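Local coordinates for protein lovastatin nonaketide synthase, polyketide synthase component (PDB 7CPX) that builds the dihydromonacolin L nonaketide of lovastatin by iterative condensation, methylation, ketoreduction and dehydration of malonyl-derived units, working together with LovC, at residues 1100-1112 against 1241-1253. The protein carries 2 engineered substitutions. Sequence-based numbering, arbitrary orientation.
Sequences HHLPPPEEEHPHM and VVFDAEQTTLFQV
Pro1105 sets the CB-CG side of its ring over one face of the Phe1243 ring in a CH-pi contact: CG stands 3.6 Å from the ring centroid and 14° off the normal, hence nearly above the centre. Apolar packing continues beside it, Pro1105 CB meeting Val1241 CG1 at 3.9 Å, while the extended side chain of Gln1247 passes the proline obliquely along its aliphatic part. At the other end Leu1102 divides its branches: CD1 reaches Thr1249 CG2 at 3.6 Å, and CD2 rests 3.7 Å from Gln1252 CG.

One hydrogen bond joins the segments, Thr1249 OG1 donating to Pro1103 O over 2.7 Å. The donor sits 27° from the carbonyl plane, with a C=O...OG1 angle of 145°. Gln1252 spends its OE1 on Arg1203, while its NE2 lies against the Pro1103 ring.

The extended, proline-rich 1102-1105 thus crosses the hairpin of 1236-1243 and 1249-1260, whose type I turn spans Asp1244 to Gln1247 and whose classic bulge sets Leu1250 and Phe1251 against Val1242. This hairpin belongs to the dehydratase's predicted C-terminal hotdog fold; Val1242 and Phe1251 point away from the loop and pack on helix 1170-1184. On the side of the loop turned from the hairpin, Glu1106 bonds His2020 through OE2 and forms a salt bridge with Arg2023 through OE1, both of the second subunit, and strands 1222-1230 and 1196-1206 flank the hairpin.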
loop_
_atom_site.group_PDB
_atom_site.type_symbol
_atom_site.label_atom_id
_atom_site.label_comp_id
_atom_site.label_asym_id
_atom_site.label_seq_id
_atom_site.Cartn_x
_atom_site.Cartn_y
_atom_site.Cartn_z
ATOM N N HIS A 1100 24.984 13.948 -20.888
ATOM C CA HIS A 1100 26.212 13.181 -20.712
ATOM C C HIS A 1100 26.165 12.356 -19.431
ATOM O O HIS A 1100 27.184 11.822 -18.991
ATOM C CB HIS A 1100 27.424 14.114 -20.688
ATOM C CG HIS A 1100 27.457 15.026 -19.502
ATOM N ND1 HIS A 1100 26.590 16.088 -19.355
ATOM C CD2 HIS A 1100 28.254 15.037 -18.408
ATOM C CE1 HIS A 1100 26.850 16.711 -18.220
ATOM N NE2 HIS A 1100 27.856 16.095 -17.627
ATOM N N HIS A 1101 24.975 12.252 -18.834
ATOM C CA HIS A 1101 24.823 11.471 -17.613
ATOM C C HIS A 1101 24.991 9.979 -17.864
ATOM O O HIS A 1101 25.110 9.212 -16.903
ATOM C CB HIS A 1101 23.456 11.743 -16.985
ATOM C CG HIS A 1101 23.192 13.192 -16.720
ATOM N ND1 HIS A 1101 23.721 13.859 -15.637
ATOM C CD2 HIS A 1101 22.452 14.101 -17.398
ATOM C CE1 HIS A 1101 23.321 15.119 -15.660
ATOM N NE2 HIS A 1101 22.549 15.290 -16.718
ATOM N N LEU A 1102 25.000 9.555 -19.125
ATOM C CA LEU A 1102 25.199 8.167 -19.500
ATOM C C LEU A 1102 26.376 8.045 -20.459
ATOM O O LEU A 1102 26.706 9.002 -21.166
ATOM C CB LEU A 1102 23.944 7.588 -20.164
ATOM C CG LEU A 1102 22.864 7.058 -19.223
ATOM C CD1 LEU A 1102 21.603 6.719 -19.989
ATOM C CD2 LEU A 1102 23.368 5.836 -18.489
ATOM N N PRO A 1103 27.027 6.886 -20.507
ATOM C CA PRO A 1103 28.170 6.719 -21.402
ATOM C C PRO A 1103 27.760 6.922 -22.849
ATOM O O PRO A 1103 26.655 6.527 -23.248
ATOM C CB PRO A 1103 28.614 5.271 -21.147
ATOM C CG PRO A 1103 27.420 4.599 -20.587
ATOM C CD PRO A 1103 26.707 5.642 -19.791
ATOM N N PRO A 1104 28.614 7.535 -23.665
ATOM C CA PRO A 1104 28.296 7.652 -25.081
ATOM C C PRO A 1104 28.157 6.279 -25.708
ATOM O O PRO A 1104 28.838 5.320 -25.300
ATOM C CB PRO A 1104 29.497 8.417 -25.652
ATOM C CG PRO A 1104 30.063 9.149 -24.501
ATOM C CD PRO A 1104 29.850 8.258 -23.321
ATOM N N PRO A 1105 27.287 6.139 -26.701
ATOM C CA PRO A 1105 27.100 4.829 -27.329
ATOM C C PRO A 1105 28.342 4.390 -28.081
ATOM O O PRO A 1105 29.174 5.204 -28.488
ATOM C CB PRO A 1105 25.927 5.062 -28.285
ATOM C CG PRO A 1105 26.037 6.504 -28.632
ATOM C CD PRO A 1105 26.502 7.183 -27.377
ATOM N N GLU A 1106 28.462 3.077 -28.261
ATOM C CA GLU A 1106 29.572 2.544 -29.029
ATOM C C GLU A 1106 29.525 3.091 -30.454
ATOM O O GLU A 1106 28.554 3.721 -30.881
ATOM C CB GLU A 1106 29.539 1.018 -29.030
ATOM C CG GLU A 1106 29.676 0.394 -27.648
ATOM C CD GLU A 1106 31.003 0.717 -26.986
ATOM O OE1 GLU A 1106 31.916 1.206 -27.685
ATOM O OE2 GLU A 1106 31.133 0.484 -25.766
ATOM N N GLU A 1107 30.600 2.837 -31.198
ATOM C CA GLU A 1107 30.834 3.514 -32.472
ATOM C C GLU A 1107 30.032 2.870 -33.608
ATOM O O GLU A 1107 30.571 2.461 -34.635
ATOM C CB GLU A 1107 32.325 3.511 -32.786
ATOM C CG GLU A 1107 32.787 4.703 -33.604
ATOM C CD GLU A 1107 32.791 5.992 -32.804
ATOM O OE1 GLU A 1107 32.363 5.967 -31.631
ATOM O OE2 GLU A 1107 33.225 7.029 -33.348
ATOM N N GLU A 1108 28.715 2.796 -33.409
ATOM C CA GLU A 1108 27.783 2.433 -34.477
ATOM C C GLU A 1108 28.285 1.203 -35.238
ATOM O O GLU A 1108 28.713 1.279 -36.389
ATOM C CB GLU A 1108 27.557 3.617 -35.419
ATOM C CG GLU A 1108 26.479 3.375 -36.463
ATOM C CD GLU A 1108 26.162 4.617 -37.272
ATOM O OE1 GLU A 1108 26.724 5.688 -36.962
ATOM O OE2 GLU A 1108 25.350 4.523 -38.217
ATOM N N HIS A 1109 28.226 0.063 -34.541
ATOM C CA HIS A 1109 28.940 -1.161 -34.894
ATOM C C HIS A 1109 29.064 -1.303 -36.408
ATOM O O HIS A 1109 28.074 -1.163 -37.136
ATOM C CB HIS A 1109 28.216 -2.371 -34.298
ATOM C CG HIS A 1109 29.086 -3.576 -34.137
ATOM N ND1 HIS A 1109 30.180 -3.598 -33.301
ATOM C CD2 HIS A 1109 29.030 -4.798 -34.716
ATOM C CE1 HIS A 1109 30.759 -4.784 -33.366
ATOM N NE2 HIS A 1109 30.081 -5.531 -34.218
ATOM N N PRO A 1110 30.274 -1.582 -36.913
ATOM C CA PRO A 1110 30.616 -1.203 -38.292
ATOM C C PRO A 1110 29.763 -1.819 -39.387
ATOM O O PRO A 1110 29.086 -1.106 -40.133
ATOM C CB PRO A 1110 32.065 -1.680 -38.414
ATOM C CG PRO A 1110 32.130 -2.860 -37.495
ATOM C CD PRO A 1110 31.302 -2.457 -36.319
ATOM N N HIS A 1111 29.786 -3.144 -39.488
ATOM C CA HIS A 1111 29.116 -3.868 -40.555
ATOM C C HIS A 1111 27.989 -4.674 -39.944
ATOM O O HIS A 1111 28.228 -5.528 -39.085
ATOM C CB HIS A 1111 30.075 -4.804 -41.291
ATOM C CG HIS A 1111 31.437 -4.231 -41.506
ATOM N ND1 HIS A 1111 31.788 -3.551 -42.652
ATOM C CD2 HIS A 1111 32.544 -4.255 -40.728
ATOM C CE1 HIS A 1111 33.050 -3.171 -42.565
ATOM N NE2 HIS A 1111 33.531 -3.586 -41.408
ATOM N N MET A 1112 26.770 -4.401 -40.384
ATOM C CA MET A 1112 25.607 -5.106 -39.866
ATOM C C MET A 1112 24.649 -5.292 -41.031
ATOM O O MET A 1112 24.179 -4.310 -41.612
ATOM C CB MET A 1112 24.960 -4.331 -38.724
ATOM C CG MET A 1112 25.949 -3.629 -37.810
ATOM S SD MET A 1112 25.182 -3.002 -36.307
ATOM C CE MET A 1112 25.279 -4.452 -35.263
ATOM N N VAL A 1241 21.605 0.461 -25.687
ATOM C CA VAL A 1241 21.962 1.865 -25.540
ATOM C C VAL A 1241 21.208 2.652 -26.602
ATOM O O VAL A 1241 21.549 2.596 -27.788
ATOM C CB VAL A 1241 23.481 2.080 -25.664
ATOM C CG1 VAL A 1241 23.839 3.527 -25.368
ATOM C CG2 VAL A 1241 24.235 1.144 -24.735
ATOM N N VAL A 1242 20.175 3.376 -26.186
ATOM C CA VAL A 1242 19.380 4.208 -27.080
ATOM C C VAL A 1242 19.846 5.646 -26.917
ATOM O O VAL A 1242 19.994 6.132 -25.792
ATOM C CB VAL A 1242 17.880 4.071 -26.776
ATOM C CG1 VAL A 1242 17.048 4.832 -27.792
ATOM C CG2 VAL A 1242 17.485 2.611 -26.758
ATOM N N PHE A 1243 20.081 6.327 -28.035
ATOM C CA PHE A 1243 20.649 7.665 -28.009
ATOM C C PHE A 1243 19.965 8.544 -29.045
ATOM O O PHE A 1243 19.286 8.064 -29.957
ATOM C CB PHE A 1243 22.164 7.630 -28.250
ATOM C CG PHE A 1243 22.585 6.713 -29.363
ATOM C CD1 PHE A 1243 22.672 5.348 -29.157
ATOM C CD2 PHE A 1243 22.916 7.216 -30.607
ATOM C CE1 PHE A 1243 23.065 4.502 -30.172
ATOM C CE2 PHE A 1243 23.314 6.375 -31.627
ATOM C CZ PHE A 1243 23.387 5.015 -31.411
ATOM N N ASP A 1244 20.148 9.852 -28.878
ATOM C CA ASP A 1244 19.510 10.846 -29.723
ATOM C C ASP A 1244 20.283 11.000 -31.032
ATOM O O ASP A 1244 21.287 10.326 -31.279
ATOM C CB ASP A 1244 19.422 12.180 -28.983
ATOM C CG ASP A 1244 18.340 13.088 -29.535
ATOM O OD1 ASP A 1244 17.907 12.867 -30.686
ATOM O OD2 ASP A 1244 17.927 14.026 -28.822
ATOM N N ALA A 1245 19.805 11.907 -31.888
ATOM C CA ALA A 1245 20.518 12.197 -33.126
ATOM C C ALA A 1245 21.911 12.738 -32.837
ATOM O O ALA A 1245 22.879 12.380 -33.518
ATOM C CB ALA A 1245 19.719 13.190 -33.968
ATOM N N GLU A 1246 22.034 13.600 -31.826
ATOM C CA GLU A 1246 23.338 14.102 -31.411
ATOM C C GLU A 1246 24.171 13.051 -30.689
ATOM O O GLU A 1246 25.275 13.369 -30.235
ATOM C CB GLU A 1246 23.174 15.333 -30.513
ATOM C CG GLU A 1246 22.323 15.111 -29.268
ATOM C CD GLU A 1246 20.849 15.384 -29.503
ATOM O OE1 GLU A 1246 20.442 15.497 -30.678
ATOM O OE2 GLU A 1246 20.099 15.487 -28.510
ATOM N N GLN A 1247 23.670 11.821 -30.567
ATOM C CA GLN A 1247 24.386 10.689 -29.992
ATOM C C GLN A 1247 24.443 10.741 -28.472
ATOM O O GLN A 1247 25.271 10.057 -27.862
ATOM C CB GLN A 1247 25.806 10.586 -30.559
ATOM C CG GLN A 1247 26.401 9.192 -30.473
ATOM C CD GLN A 1247 27.631 9.029 -31.340
ATOM O OE1 GLN A 1247 28.301 10.005 -31.680
ATOM N NE2 GLN A 1247 27.934 7.791 -31.711
ATOM N N THR A 1248 23.586 11.537 -27.838
ATOM C CA THR A 1248 23.466 11.518 -26.388
ATOM C C THR A 1248 22.558 10.369 -25.972
ATOM O O THR A 1248 21.486 10.171 -26.553
ATOM C CB THR A 1248 22.909 12.843 -25.872
ATOM O OG1 THR A 1248 21.728 13.188 -26.609
ATOM C CG2 THR A 1248 23.941 13.952 -26.013
ATOM N N THR A 1249 22.985 9.616 -24.963
ATOM C CA THR A 1249 22.279 8.408 -24.553
ATOM C C THR A 1249 21.042 8.790 -23.749
ATOM O O THR A 1249 21.151 9.249 -22.607
ATOM C CB THR A 1249 23.198 7.503 -23.739
ATOM O OG1 THR A 1249 24.380 7.212 -24.496
ATOM C CG2 THR A 1249 22.494 6.207 -23.394
ATOM N N LEU A 1250 19.864 8.596 -24.344
ATOM C CA LEU A 1250 18.620 8.795 -23.610
ATOM C C LEU A 1250 18.485 7.760 -22.503
ATOM O O LEU A 1250 18.225 8.099 -21.344
ATOM C CB LEU A 1250 17.430 8.704 -24.563
ATOM C CG LEU A 1250 17.544 9.451 -25.890
ATOM C CD1 LEU A 1250 16.297 9.223 -26.721
ATOM C CD2 LEU A 1250 17.767 10.930 -25.658
ATOM N N PHE A 1251 18.660 6.488 -22.848
ATOM C CA PHE A 1251 18.645 5.423 -21.860
ATOM C C PHE A 1251 19.402 4.228 -22.418
ATOM O O PHE A 1251 19.555 4.073 -23.632
ATOM C CB PHE A 1251 17.215 5.029 -21.471
ATOM C CG PHE A 1251 16.506 4.204 -22.507
ATOM C CD1 PHE A 1251 15.772 4.808 -23.510
ATOM C CD2 PHE A 1251 16.565 2.824 -22.468
ATOM C CE1 PHE A 1251 15.117 4.051 -24.460
ATOM C CE2 PHE A 1251 15.915 2.060 -23.413
ATOM C CZ PHE A 1251 15.187 2.674 -24.410
ATOM N N GLN A 1252 19.871 3.388 -21.503
ATOM C CA GLN A 1252 20.600 2.177 -21.829
ATOM C C GLN A 1252 20.077 1.033 -20.976
ATOM O O GLN A 1252 19.391 1.241 -19.971
ATOM C CB GLN A 1252 22.110 2.342 -21.603
ATOM C CG GLN A 1252 22.501 2.610 -20.156
ATOM C CD GLN A 1252 23.972 2.357 -19.888
ATOM O OE1 GLN A 1252 24.344 1.910 -18.804
ATOM N NE2 GLN A 1252 24.815 2.642 -20.873
ATOM N N VAL A 1253 20.414 -0.182 -21.391
ATOM C CA VAL A 1253 20.054 -1.391 -20.667
ATOM C C VAL A 1253 21.294 -2.261 -20.544
ATOM O O VAL A 1253 22.150 -2.271 -21.435
ATOM C CB VAL A 1253 18.915 -2.160 -21.366
ATOM C CG1 VAL A 1253 18.479 -3.331 -20.520
ATOM C CG2 VAL A 1253 17.742 -1.238 -21.632
#